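Local coordinates for protein metallo-beta-lactamase (PDB 3L6N) that hydrolyses the ring of beta-lactam antibiotics, including penicillins, cephalosporins and carbapenems, at a two-zinc active site, conferring resistance on the bacterium, at residues L36-G41 and G126-V131; L67-V72 and K91-Y96; L15-T20 and N32-V37; F130-L135 and V144-P149; G22-K27 and V47-V52. All coordinates share one frame; numbering follows the deposited sequence. Where two conformers were deposited one is given.

Interaction 1 of 5, residues L36-G41 and G126-V131; sequences LVTKKG and GGEEFV
L36, T38 and K39 pack against G126, E128 and F130 where one beta sheet meets the other, at the C-terminal end of strand 27-38 and the start of strand 128-133, a sheet-to-sheet contact closed by a single backbone bond. That bond runs from K39 N to G126 O at 2.9 Å, nearly straight at 166° and on a lone pair in the carbonyl plane. It joins two turns, and the chain of T38-G41 shapes one of them: a type I beta turn in which T38 OG1 accepts from K40 N, an ST turn, and donates to G41 O at 2.8 Å. With chi1 at 89°, OG1 sits over the turn and lies 3.5 Å from the CA of G126, a residue with positive phi. This is the alpha-beta/beta-alpha sandwich of the metallo-beta-lactamases, in which strands 27-38 and 128-133 belong to different sheets. Between them, L36 CD2 reaches E128 CB at 3.7 Å and F130 CD2 at 3.9 Å, while T38 CG2 lies 3.7 Å from E128 CG. E128 bends at chi2 (-65°) beside V37 O, which its CG approaches to 3.5 Å; Y151 OH binds OE1 and N14 ND2 binds OE2.

Interaction 2 of 5, residues L67-V72 and K91-Y96; sequences LPVVAV and KGIKTY
The two strands run parallel at 25°, 4.7 Å apart at their axes, and two backbone bonds hold them: V72 N to K94 O at 3.0 Å and Y96 N to V72 O at 2.7 Å, the latter bent at 140°. V72 thus bonds through both its N and its O, to residues flanking T95. One step earlier a water bridges the strands, donating to V70 O and accepting from K94 N. The hydrophobic side belongs to I93: chi1 of -64° sets CG1 beside the backbone N and sends CG2 over the V70-A71 peptide, 3.7 Å from A71 N. There I93 CG2 also meets V69 CG1 at 4.1 Å and V72 CG2, while I93 CG1 comes within 3.5 Å of V69 O. Strand 69-73, helix 86-90 and strand 94-97 form a beta-alpha-beta crossover, and the helix, ending in a Schellman motif at G92, lays F88 on V72, I93 and T95. V72 CB touches T95 CG2 at 4.1 Å on that face; T95 OG1 bonds N89 and T114. A71 is on the other face of the sheet, its CB 3.9 Å from Y96 CE1. V72 O lies at the edge of the Y96 ring, on which F73 stacks.

Interaction 3 of 5, residues L15-T20 and N32-V37; sequences LHIYKT and NSMYLV
M34 CE lies against L15 CG at 3.6 Å and I17 CG1 at 3.9 Å, a methyl-capped thioether bent at chi3 (80°) so that it reaches back across the neighbouring strand. L15 CD1 carries the apolar patch on to L36 CD1. On the other face of the strands the aromatic rings take over. H16 and Y35 form an offset stack, centroids 4.4 Å apart and planes at 13°, and H16 CB sits over the centre of the Y35 ring. Y35 CD2 touches Y18 CD2, while S33 CB lies over one face of the Y18 ring. Both tyrosines have chi1 near +75°, which folds their rings over the partner strand. These are strands 15-24 and 27-38 of one antiparallel beta hairpin, in the sheet that helix 54-65 covers on the tyrosine side. H16 with Y35 and Y18 with S33 are its hydrogen-bonded pairs, each with two backbone bonds. The hydroxyls end on groups farther out: Y35 OH on H65 NE2 and Y18 OH on D46 O. Toward the zinc end, a water links S33 OG with T20 OG1. On the opposite face K19 NZ gives N32 OD1 a 2.8 Å bond, on a lone pair in the carbonyl plane, while N32 ND2 binds the carbonyls of P198 and D201, on either side of the zinc ligand H200 in the sequence.

Interaction 4 of 5, residues F130-L135 and V144-P149; sequences FVVDFL and VVVWFP
The antiparallel hairpin of strands 128-133 and 145-148 gives this contact its frame, V131 pairing with W147 and D133 with V145 through two backbone bonds each. The most linear of the four is W147 N to V131 O, 2.8 Å with 170° at the hydrogen. Between these pairs V132 and V146 face each other as a non-hydrogen-bonded pair, and V132 CG1 reaches diagonally to V144 CG2 at 3.6 Å. F130 and F148 lie side by side on the same face, F130 CB against F148 CD2 at 3.7 Å, and F130 CD1 meets V146 CG1 at 4.0 Å. With chi1 of 51° on F130 and -63° on F148, the two rings point into the interior, where F45 of the other sheet meets both edge-to-face. This face of the five-stranded sheet is therefore the inner wall of the metallo-beta-lactamase sandwich. The reverse face carries V131, D133, V145 and W147: V145 CG2 touches D133 CB at 3.7 Å and L135 CD1 at 3.8 Å, and helix 179-189 covers L135. D133 OD1 is bonded to Y190 OH, whose ring also meets W147. Past the last pair, V144 CB rests 3.3 Å from D133 O, and its side chain lies about 6 Å from that of the zinc ligand H76.

Interaction 5 of 5, residues G22-K27 and V47-V52; sequences GVFGGK and VPWEKV
E50 OE1 takes a 2.7 Å hydrogen bond from a water that in turn accepts from V23 N at 3.1 Å, so the carboxylate is tied to the strand by a solvent bridge. The same oxygen stands 3.6 Å from G22 CA. It gets there because the E50 chain folds at chi2 (-66°) instead of running straight out. The main packing is aromatic. F24 CE1 lies over one face of the W49 indole, 3.3 Å above its plane and displaced toward the rim, with W49 CE2 its closest atom at 3.4 Å; F24 CZ is equally near W49 NE1. The F24 ring is inclined 38° to the five-membered ring of W49. With chi1 of -60°, the F24 ring packs across G22. Beyond F24 the chain turns through G25 and G26, both with positive phi, in a type I' beta turn closed by F24 N to K27 O and K27 N to F24 O. W49 also meets Y29 and A31 of the returning strand, D80 and the ring of H200, and its backbone N is bonded to T20 OG1. This is the beta hairpin beside the active site, as in subclass B1 enzymes, here packed on a tryptophan that touches two ligands of the second zinc ion.

Along the chain interaction 3 closes first, and its hairpin strand 15-24 continues to the turn of interaction 5, whose partner is the loop after strand 41-45; their centres are about 17 Å apart, joined by T20 and W49. Interaction 2 extends the same seven-stranded sheet and touches interaction 1 where L67 meets V37 and T38. Interaction 4 lies in the five-stranded sheet, its centre about 15 Å from that of interaction 3, with M34, L15 and L36 packing on F148. The two sheets thus pack together through interactions 1, 3 and 4. Interactions 1 and 5, centres about 28 Å apart, lie on opposite sides of the chain's centre, and interaction 5 reaches the zinc site through W49.

Interaction 1 of 5, residues L36-G41 and G126-V131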
# COMPACT_ATOMS: atom_id res chain seq x y z
N LEU A 36 9.47 -4.30 2.77
CA LEU A 36 10.04 -4.80 4.02
C LEU A 36 11.15 -5.79 3.70
O LEU A 36 10.91 -6.79 3.02
CB LEU A 36 8.95 -5.46 4.86
CG LEU A 36 9.33 -6.08 6.22
CD1 LEU A 36 9.88 -5.05 7.18
CD2 LEU A 36 8.09 -6.77 6.80
N VAL A 37 12.36 -5.49 4.17
CA VAL A 37 13.50 -6.39 3.96
C VAL A 37 13.39 -7.50 5.00
O VAL A 37 13.15 -7.23 6.16
CB VAL A 37 14.82 -5.66 4.17
CG1 VAL A 37 15.98 -6.62 3.98
CG2 VAL A 37 14.94 -4.51 3.16
N THR A 38 13.53 -8.75 4.55
CA THR A 38 13.51 -9.90 5.46
C THR A 38 14.72 -10.76 5.16
O THR A 38 15.37 -10.58 4.14
CB THR A 38 12.21 -10.77 5.34
OG1 THR A 38 12.39 -11.79 4.34
CG2 THR A 38 10.97 -9.91 5.00
N LYS A 39 15.02 -11.71 6.04
CA LYS A 39 16.14 -12.63 5.81
C LYS A 39 15.98 -13.51 4.57
O LYS A 39 16.97 -14.05 4.06
CB LYS A 39 16.34 -13.51 7.05
CG LYS A 39 16.87 -12.78 8.26
CD LYS A 39 16.98 -13.75 9.44
CE LYS A 39 18.06 -13.33 10.41
NZ LYS A 39 17.73 -12.09 11.15
N LYS A 40 14.75 -13.64 4.06
CA LYS A 40 14.47 -14.48 2.90
C LYS A 40 14.09 -13.67 1.67
O LYS A 40 13.60 -14.23 0.67
CB LYS A 40 13.38 -15.51 3.23
CG LYS A 40 13.81 -16.56 4.25
CD LYS A 40 14.75 -17.59 3.64
CE LYS A 40 15.53 -18.35 4.71
NZ LYS A 40 14.64 -19.05 5.68
N GLY A 41 14.34 -12.37 1.70
CA GLY A 41 14.03 -11.53 0.55
C GLY A 41 13.12 -10.38 0.91
O GLY A 41 12.76 -10.19 2.06
N GLY A 126 10.92 -14.49 6.75
CA GLY A 126 12.30 -14.06 6.98
C GLY A 126 12.55 -13.31 8.28
O GLY A 126 13.36 -12.38 8.31
N GLY A 127 11.87 -13.71 9.35
CA GLY A 127 12.07 -13.11 10.68
C GLY A 127 11.31 -11.82 10.91
O GLY A 127 11.49 -11.16 11.95
N GLU A 128 10.48 -11.44 9.94
CA GLU A 128 9.65 -10.24 10.04
C GLU A 128 8.18 -10.64 10.17
O GLU A 128 7.81 -11.75 9.80
CB GLU A 128 9.82 -9.38 8.78
CG GLU A 128 11.26 -8.87 8.55
CD GLU A 128 11.76 -7.91 9.63
OE1 GLU A 128 10.96 -7.15 10.23
OE2 GLU A 128 12.99 -7.90 9.86
N GLU A 129 7.37 -9.71 10.67
CA GLU A 129 5.95 -9.98 10.93
C GLU A 129 5.09 -8.79 10.56
O GLU A 129 5.48 -7.64 10.76
CB GLU A 129 5.78 -10.29 12.42
CG GLU A 129 4.40 -10.73 12.86
CD GLU A 129 4.30 -10.81 14.38
OE1 GLU A 129 3.17 -10.74 14.90
OE2 GLU A 129 5.34 -10.92 15.05
N PHE A 130 3.90 -9.06 10.02
CA PHE A 130 2.92 -8.00 9.78
C PHE A 130 1.51 -8.59 9.75
O PHE A 130 1.34 -9.80 9.71
CB PHE A 130 3.24 -7.25 8.47
CG PHE A 130 3.45 -8.16 7.29
CD1 PHE A 130 2.40 -8.45 6.42
CD2 PHE A 130 4.70 -8.73 7.04
CE1 PHE A 130 2.59 -9.29 5.33
CE2 PHE A 130 4.91 -9.57 5.95
CZ PHE A 130 3.84 -9.86 5.09
N VAL A 131 0.51 -7.71 9.80
CA VAL A 131 -0.89 -8.13 9.77
C VAL A 131 -1.61 -7.27 8.73
O VAL A 131 -1.52 -6.06 8.77
CB VAL A 131 -1.58 -7.95 11.14
CG1 VAL A 131 -3.07 -8.34 11.07
CG2 VAL A 131 -0.86 -8.76 12.23

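Interaction 2 of 5, residues L67-V72 and K91-Y96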
# COMPACT_ATOMS: atom_id res chain seq x y z
N LEU A 67 19.16 -8.64 -2.25
CA LEU A 67 18.03 -9.54 -2.09
C LEU A 67 16.99 -9.34 -3.18
O LEU A 67 16.81 -8.23 -3.68
CB LEU A 67 17.38 -9.34 -0.72
CG LEU A 67 18.20 -9.89 0.45
CD1 LEU A 67 17.71 -9.29 1.76
CD2 LEU A 67 18.15 -11.41 0.50
N PRO A 68 16.30 -10.43 -3.55
CA PRO A 68 15.23 -10.38 -4.53
C PRO A 68 13.91 -10.01 -3.85
O PRO A 68 13.78 -10.14 -2.63
CB PRO A 68 15.17 -11.82 -5.02
CG PRO A 68 15.52 -12.63 -3.83
CD PRO A 68 16.56 -11.81 -3.09
N VAL A 69 12.96 -9.54 -4.65
CA VAL A 69 11.57 -9.45 -4.20
C VAL A 69 10.98 -10.87 -4.19
O VAL A 69 11.04 -11.58 -5.20
CB VAL A 69 10.74 -8.54 -5.11
CG1 VAL A 69 9.26 -8.60 -4.72
CG2 VAL A 69 11.25 -7.12 -5.02
N VAL A 70 10.45 -11.27 -3.04
CA VAL A 70 9.91 -12.62 -2.88
C VAL A 70 8.41 -12.68 -2.63
O VAL A 70 7.83 -13.76 -2.63
CB VAL A 70 10.70 -13.44 -1.81
CG1 VAL A 70 12.18 -13.51 -2.21
CG2 VAL A 70 10.51 -12.87 -0.40
N ALA A 71 7.78 -11.52 -2.41
CA ALA A 71 6.33 -11.46 -2.21
C ALA A 71 5.82 -10.07 -2.51
O ALA A 71 6.52 -9.07 -2.26
CB ALA A 71 5.97 -11.88 -0.80
N VAL A 72 4.60 -9.99 -3.03
CA VAL A 72 3.95 -8.70 -3.28
C VAL A 72 2.56 -8.77 -2.68
O VAL A 72 1.79 -9.67 -3.01
CB VAL A 72 3.84 -8.43 -4.80
CG1 VAL A 72 3.05 -7.14 -5.08
CG2 VAL A 72 5.23 -8.37 -5.44
N LYS A 91 7.17 -14.26 -13.07
CA LYS A 91 8.50 -14.50 -12.52
C LYS A 91 8.50 -15.45 -11.32
O LYS A 91 9.54 -15.66 -10.68
CB LYS A 91 9.16 -13.16 -12.15
CG LYS A 91 9.46 -12.26 -13.33
CD LYS A 91 9.88 -10.89 -12.87
CE LYS A 91 10.53 -10.11 -13.99
NZ LYS A 91 11.97 -10.46 -14.14
N GLY A 92 7.34 -16.02 -10.98
CA GLY A 92 7.23 -16.95 -9.86
C GLY A 92 7.31 -16.30 -8.49
O GLY A 92 7.51 -16.98 -7.47
N ILE A 93 7.13 -14.98 -8.45
CA ILE A 93 7.07 -14.24 -7.19
C ILE A 93 5.64 -14.33 -6.68
O ILE A 93 4.70 -13.95 -7.38
CB ILE A 93 7.50 -12.77 -7.39
CG1 ILE A 93 8.97 -12.70 -7.83
CG2 ILE A 93 7.27 -11.95 -6.10
CD1 ILE A 93 9.39 -11.36 -8.39
N LYS A 94 5.49 -14.85 -5.47
CA LYS A 94 4.18 -14.98 -4.85
C LYS A 94 3.50 -13.61 -4.71
O LYS A 94 4.11 -12.64 -4.26
CB LYS A 94 4.31 -15.63 -3.48
CG LYS A 94 4.69 -17.10 -3.54
CD LYS A 94 4.60 -17.73 -2.18
CE LYS A 94 4.82 -19.24 -2.28
NZ LYS A 94 4.69 -19.87 -0.94
N THR A 95 2.24 -13.55 -5.13
CA THR A 95 1.45 -12.33 -4.98
C THR A 95 0.26 -12.61 -4.06
O THR A 95 -0.30 -13.72 -4.07
CB THR A 95 0.94 -11.82 -6.32
OG1 THR A 95 0.25 -12.87 -7.01
CG2 THR A 95 2.10 -11.32 -7.17
N TYR A 96 -0.12 -11.58 -3.31
CA TYR A 96 -1.11 -11.72 -2.24
C TYR A 96 -2.17 -10.64 -2.36
O TYR A 96 -1.85 -9.44 -2.44
CB TYR A 96 -0.44 -11.60 -0.87
CG TYR A 96 0.49 -12.74 -0.50
CD1 TYR A 96 1.78 -12.80 -1.01
CD2 TYR A 96 0.08 -13.73 0.38
CE1 TYR A 96 2.64 -13.83 -0.68
CE2 TYR A 96 0.94 -14.77 0.73
CZ TYR A 96 2.21 -14.80 0.20
OH TYR A 96 3.08 -15.82 0.53
O HOH W 1 7.96 -15.91 -4.03

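Interaction 3 of 5, residues L15-T20 and N32-V37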
# COMPACT_ATOMS: atom_id res chain seq x y z
N LEU A 15 12.15 -1.62 7.33
CA LEU A 15 10.87 -1.15 6.81
C LEU A 15 11.04 0.15 6.03
O LEU A 15 11.44 1.18 6.58
CB LEU A 15 9.83 -0.99 7.93
CG LEU A 15 8.42 -0.63 7.44
CD1 LEU A 15 7.84 -1.74 6.55
CD2 LEU A 15 7.56 -0.41 8.67
N HIS A 16 10.71 0.09 4.74
CA HIS A 16 10.92 1.24 3.85
C HIS A 16 9.63 1.78 3.29
O HIS A 16 8.75 1.02 2.87
CB HIS A 16 11.81 0.84 2.67
CG HIS A 16 13.23 0.50 3.04
ND1 HIS A 16 13.56 -0.64 3.74
CD2 HIS A 16 14.40 1.14 2.79
CE1 HIS A 16 14.87 -0.69 3.90
NE2 HIS A 16 15.41 0.38 3.33
N ILE A 17 9.52 3.11 3.26
CA ILE A 17 8.50 3.83 2.50
C ILE A 17 9.13 4.13 1.16
O ILE A 17 10.26 4.56 1.13
CB ILE A 17 8.15 5.17 3.17
CG1 ILE A 17 7.60 4.93 4.58
CG2 ILE A 17 7.16 5.97 2.30
CD1 ILE A 17 7.99 6.03 5.56
N TYR A 18 8.43 3.85 0.07
CA TYR A 18 8.91 4.30 -1.24
C TYR A 18 7.83 5.04 -2.01
O TYR A 18 6.65 4.71 -1.94
CB TYR A 18 9.57 3.17 -2.05
CG TYR A 18 8.65 2.17 -2.73
CD1 TYR A 18 8.32 2.31 -4.09
CD2 TYR A 18 8.16 1.06 -2.06
CE1 TYR A 18 7.52 1.39 -4.74
CE2 TYR A 18 7.35 0.11 -2.70
CZ TYR A 18 7.03 0.28 -4.04
OH TYR A 18 6.23 -0.62 -4.70
N LYS A 19 8.24 6.07 -2.74
CA LYS A 19 7.28 6.92 -3.45
C LYS A 19 7.49 6.73 -4.94
O LYS A 19 8.63 6.72 -5.39
CB LYS A 19 7.50 8.41 -3.12
CG LYS A 19 7.33 8.82 -1.67
CD LYS A 19 7.50 10.34 -1.51
CE LYS A 19 6.38 11.13 -2.19
NZ LYS A 19 5.07 11.17 -1.46
N THR A 20 6.40 6.54 -5.68
CA THR A 20 6.47 6.52 -7.15
C THR A 20 5.50 7.53 -7.73
O THR A 20 4.58 8.00 -7.06
CB THR A 20 6.21 5.11 -7.75
OG1 THR A 20 4.84 4.72 -7.56
CG2 THR A 20 7.15 4.08 -7.13
N ASN A 32 2.43 6.58 -2.25
CA ASN A 32 3.33 6.00 -1.26
C ASN A 32 3.06 4.52 -1.09
O ASN A 32 1.93 4.11 -0.85
CB ASN A 32 3.14 6.70 0.08
CG ASN A 32 3.29 8.18 -0.03
OD1 ASN A 32 4.29 8.68 -0.56
ND2 ASN A 32 2.28 8.91 0.44
N SER A 33 4.11 3.73 -1.27
CA SER A 33 4.05 2.28 -1.07
C SER A 33 5.11 1.92 -0.04
O SER A 33 5.80 2.81 0.49
CB SER A 33 4.27 1.55 -2.40
OG SER A 33 3.16 1.79 -3.27
N MET A 34 5.22 0.64 0.29
CA MET A 34 6.23 0.23 1.27
C MET A 34 6.92 -1.03 0.80
O MET A 34 6.39 -1.79 -0.01
CB MET A 34 5.59 -0.01 2.65
CG MET A 34 4.88 1.21 3.17
SD MET A 34 4.46 1.11 4.92
CE MET A 34 6.04 1.51 5.69
N TYR A 35 8.12 -1.26 1.32
CA TYR A 35 8.69 -2.60 1.25
C TYR A 35 9.40 -2.99 2.53
O TYR A 35 9.85 -2.15 3.28
CB TYR A 35 9.57 -2.78 0.00
CG TYR A 35 10.94 -2.11 -0.04
CD1 TYR A 35 12.02 -2.61 0.70
CD2 TYR A 35 11.17 -1.03 -0.90
CE1 TYR A 35 13.31 -2.01 0.61
CE2 TYR A 35 12.42 -0.43 -0.98
CZ TYR A 35 13.48 -0.92 -0.25
OH TYR A 35 14.72 -0.33 -0.36
N LEU A 36 9.47 -4.30 2.77
CA LEU A 36 10.04 -4.80 4.02
C LEU A 36 11.15 -5.79 3.70
O LEU A 36 10.91 -6.79 3.02
CB LEU A 36 8.95 -5.46 4.86
CG LEU A 36 9.33 -6.08 6.22
CD1 LEU A 36 9.88 -5.05 7.18
CD2 LEU A 36 8.09 -6.77 6.80
N VAL A 37 12.36 -5.49 4.17
CA VAL A 37 13.50 -6.39 3.96
C VAL A 37 13.39 -7.50 5.00
O VAL A 37 13.15 -7.23 6.16
CB VAL A 37 14.82 -5.66 4.17
CG1 VAL A 37 15.98 -6.62 3.98
CG2 VAL A 37 14.94 -4.51 3.16
O HOH W 2 4.05 3.86 -5.06

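Interaction 4 of 5, residues F130-L135 and V144-P149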
# COMPACT_ATOMS: atom_id res chain seq x y z
N PHE A 130 3.90 -9.06 10.02
CA PHE A 130 2.92 -8.00 9.78
C PHE A 130 1.51 -8.59 9.75
O PHE A 130 1.34 -9.80 9.71
CB PHE A 130 3.24 -7.25 8.47
CG PHE A 130 3.45 -8.16 7.29
CD1 PHE A 130 2.40 -8.45 6.42
CD2 PHE A 130 4.70 -8.73 7.04
CE1 PHE A 130 2.59 -9.29 5.33
CE2 PHE A 130 4.91 -9.57 5.95
CZ PHE A 130 3.84 -9.86 5.09
N VAL A 131 0.51 -7.71 9.80
CA VAL A 131 -0.89 -8.13 9.77
C VAL A 131 -1.61 -7.27 8.73
O VAL A 131 -1.52 -6.06 8.77
CB VAL A 131 -1.58 -7.95 11.14
CG1 VAL A 131 -3.07 -8.34 11.07
CG2 VAL A 131 -0.86 -8.76 12.23
N VAL A 132 -2.33 -7.91 7.81
CA VAL A 132 -3.18 -7.19 6.87
C VAL A 132 -4.58 -7.17 7.46
O VAL A 132 -5.14 -8.24 7.74
CB VAL A 132 -3.19 -7.84 5.48
CG1 VAL A 132 -4.06 -7.03 4.52
CG2 VAL A 132 -1.77 -8.00 4.94
N ASP A 133 -5.13 -5.98 7.67
CA ASP A 133 -6.43 -5.82 8.34
C ASP A 133 -7.48 -5.20 7.42
O ASP A 133 -7.20 -4.23 6.71
CB ASP A 133 -6.29 -4.93 9.57
CG ASP A 133 -5.97 -5.70 10.84
OD1 ASP A 133 -5.11 -5.21 11.62
OD2 ASP A 133 -6.58 -6.76 11.08
N PHE A 134 -8.69 -5.75 7.46
CA PHE A 134 -9.82 -5.10 6.82
C PHE A 134 -10.67 -4.44 7.91
O PHE A 134 -11.24 -5.13 8.77
CB PHE A 134 -10.66 -6.10 6.02
CG PHE A 134 -11.84 -5.46 5.35
CD1 PHE A 134 -11.66 -4.66 4.24
CD2 PHE A 134 -13.12 -5.64 5.86
CE1 PHE A 134 -12.75 -4.04 3.63
CE2 PHE A 134 -14.21 -5.04 5.26
CZ PHE A 134 -14.03 -4.24 4.14
N LEU A 135 -10.74 -3.12 7.88
CA LEU A 135 -11.42 -2.36 8.94
C LEU A 135 -12.80 -1.89 8.49
O LEU A 135 -13.56 -1.30 9.27
CB LEU A 135 -10.58 -1.16 9.38
CG LEU A 135 -9.19 -1.46 9.95
CD1 LEU A 135 -8.35 -0.18 9.98
CD2 LEU A 135 -9.27 -2.11 11.33
N VAL A 144 -7.55 -2.42 2.39
CA VAL A 144 -7.02 -2.99 3.63
C VAL A 144 -5.82 -2.16 4.08
O VAL A 144 -5.26 -1.40 3.29
CB VAL A 144 -6.61 -4.47 3.46
CG1 VAL A 144 -7.84 -5.35 3.25
CG2 VAL A 144 -5.60 -4.65 2.30
N VAL A 145 -5.46 -2.30 5.35
CA VAL A 145 -4.29 -1.64 5.93
C VAL A 145 -3.28 -2.71 6.34
O VAL A 145 -3.63 -3.88 6.47
CB VAL A 145 -4.68 -0.77 7.16
CG1 VAL A 145 -5.68 0.34 6.77
CG2 VAL A 145 -5.23 -1.64 8.33
N VAL A 146 -2.02 -2.31 6.53
CA VAL A 146 -0.99 -3.24 6.96
C VAL A 146 -0.31 -2.73 8.22
O VAL A 146 0.23 -1.62 8.24
CB VAL A 146 0.07 -3.51 5.86
CG1 VAL A 146 0.98 -4.67 6.28
CG2 VAL A 146 -0.61 -3.85 4.52
N TRP A 147 -0.38 -3.54 9.27
CA TRP A 147 0.22 -3.18 10.56
C TRP A 147 1.54 -3.90 10.74
O TRP A 147 1.64 -5.10 10.52
CB TRP A 147 -0.75 -3.56 11.69
CG TRP A 147 -0.21 -3.42 13.10
CD1 TRP A 147 -0.10 -4.40 14.04
CD2 TRP A 147 0.27 -2.22 13.72
NE1 TRP A 147 0.43 -3.89 15.20
CE2 TRP A 147 0.66 -2.55 15.03
CE3 TRP A 147 0.40 -0.89 13.29
CZ2 TRP A 147 1.19 -1.61 15.92
CZ3 TRP A 147 0.92 0.05 14.18
CH2 TRP A 147 1.31 -0.32 15.48
N PHE A 148 2.57 -3.14 11.14
CA PHE A 148 3.91 -3.67 11.37
C PHE A 148 4.26 -3.54 12.85
O PHE A 148 4.80 -2.52 13.27
CB PHE A 148 4.92 -2.89 10.51
CG PHE A 148 4.68 -3.03 9.02
CD1 PHE A 148 3.93 -2.08 8.33
CD2 PHE A 148 5.20 -4.12 8.33
CE1 PHE A 148 3.70 -2.21 6.96
CE2 PHE A 148 4.97 -4.27 6.95
CZ PHE A 148 4.23 -3.30 6.27
N PRO A 149 3.94 -4.58 13.65
CA PRO A 149 3.99 -4.45 15.11
C PRO A 149 5.36 -4.11 15.69
O PRO A 149 5.44 -3.37 16.67
CB PRO A 149 3.50 -5.81 15.61
CG PRO A 149 3.63 -6.75 14.49
CD PRO A 149 3.44 -5.90 13.24

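Interaction 5 of 5, residues G22-K27 and V47-V52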
# COMPACT_ATOMS: atom_id res chain seq x y z
N GLY A 22 3.24 9.22 -11.20
CA GLY A 22 2.55 8.99 -12.47
C GLY A 22 1.88 10.27 -12.92
O GLY A 22 1.44 11.07 -12.10
N VAL A 23 1.83 10.46 -14.24
CA VAL A 23 1.15 11.62 -14.83
C VAL A 23 -0.26 11.23 -15.25
O VAL A 23 -0.45 10.28 -16.00
CB VAL A 23 1.92 12.20 -16.05
CG1 VAL A 23 1.13 13.35 -16.71
CG2 VAL A 23 3.30 12.67 -15.64
N PHE A 24 -1.24 11.98 -14.75
CA PHE A 24 -2.65 11.75 -15.06
C PHE A 24 -3.30 13.10 -15.25
O PHE A 24 -3.13 13.99 -14.42
CB PHE A 24 -3.34 10.95 -13.94
CG PHE A 24 -2.72 9.61 -13.69
CD1 PHE A 24 -1.77 9.45 -12.68
CD2 PHE A 24 -3.05 8.51 -14.48
CE1 PHE A 24 -1.16 8.21 -12.47
CE2 PHE A 24 -2.44 7.26 -14.27
CZ PHE A 24 -1.50 7.12 -13.26
N GLY A 25 -4.02 13.25 -16.36
CA GLY A 25 -4.67 14.54 -16.66
C GLY A 25 -3.73 15.73 -16.60
O GLY A 25 -4.07 16.78 -16.05
N GLY A 26 -2.53 15.55 -17.15
CA GLY A 26 -1.56 16.64 -17.32
C GLY A 26 -0.80 17.05 -16.08
O GLY A 26 -0.02 18.01 -16.12
N LYS A 27 -1.00 16.32 -14.98
CA LYS A 27 -0.36 16.63 -13.71
C LYS A 27 0.33 15.38 -13.16
O LYS A 27 -0.16 14.27 -13.37
CB LYS A 27 -1.39 17.12 -12.70
CG LYS A 27 -0.82 17.90 -11.53
CD LYS A 27 -1.90 18.24 -10.51
CE LYS A 27 -1.57 19.52 -9.74
NZ LYS A 27 -0.39 19.37 -8.83
N VAL A 47 2.70 -1.69 -5.54
CA VAL A 47 3.71 -1.70 -6.60
C VAL A 47 3.84 -0.31 -7.23
O VAL A 47 2.95 0.54 -7.04
CB VAL A 47 3.37 -2.74 -7.69
CG1 VAL A 47 3.29 -4.14 -7.09
CG2 VAL A 47 2.06 -2.40 -8.39
N PRO A 48 4.94 -0.05 -7.97
CA PRO A 48 5.03 1.25 -8.65
C PRO A 48 3.79 1.58 -9.46
O PRO A 48 3.19 0.70 -10.09
CB PRO A 48 6.25 1.09 -9.54
CG PRO A 48 7.14 0.17 -8.77
CD PRO A 48 6.18 -0.84 -8.15
N TRP A 49 3.41 2.86 -9.44
CA TRP A 49 2.23 3.34 -10.16
C TRP A 49 2.33 3.04 -11.65
O TRP A 49 1.34 2.65 -12.28
CB TRP A 49 2.03 4.84 -9.92
CG TRP A 49 0.57 5.27 -9.96
CD1 TRP A 49 -0.49 4.63 -10.57
CD2 TRP A 49 0.02 6.45 -9.35
NE1 TRP A 49 -1.65 5.33 -10.37
CE2 TRP A 49 -1.37 6.45 -9.62
CE3 TRP A 49 0.57 7.50 -8.61
CZ2 TRP A 49 -2.22 7.46 -9.16
CZ3 TRP A 49 -0.29 8.52 -8.14
CH2 TRP A 49 -1.67 8.49 -8.44
N GLU A 50 3.53 3.20 -12.20
CA GLU A 50 3.79 2.90 -13.60
C GLU A 50 4.42 1.52 -13.75
O GLU A 50 5.50 1.28 -13.23
CB GLU A 50 4.70 3.96 -14.23
CG GLU A 50 4.15 5.39 -14.24
CD GLU A 50 2.92 5.58 -15.12
OE1 GLU A 50 2.49 6.75 -15.23
OE2 GLU A 50 2.38 4.61 -15.69
N LYS A 51 3.73 0.63 -14.45
CA LYS A 51 4.23 -0.73 -14.70
C LYS A 51 5.58 -0.77 -15.40
O LYS A 51 6.33 -1.73 -15.22
CB LYS A 51 3.19 -1.55 -15.46
CG LYS A 51 2.96 -1.10 -16.89
CD LYS A 51 2.17 -2.14 -17.68
CE LYS A 51 0.76 -2.30 -17.17
NZ LYS A 51 -0.03 -3.24 -18.04
N VAL A 52 5.91 0.27 -16.17
CA VAL A 52 7.24 0.33 -16.78
C VAL A 52 8.39 0.43 -15.76
O VAL A 52 9.56 0.27 -16.13
CB VAL A 52 7.36 1.44 -17.87
CG1 VAL A 52 6.37 1.17 -18.98
CG2 VAL A 52 7.12 2.81 -17.28
O HOH W 3 4.12 8.91 -15.58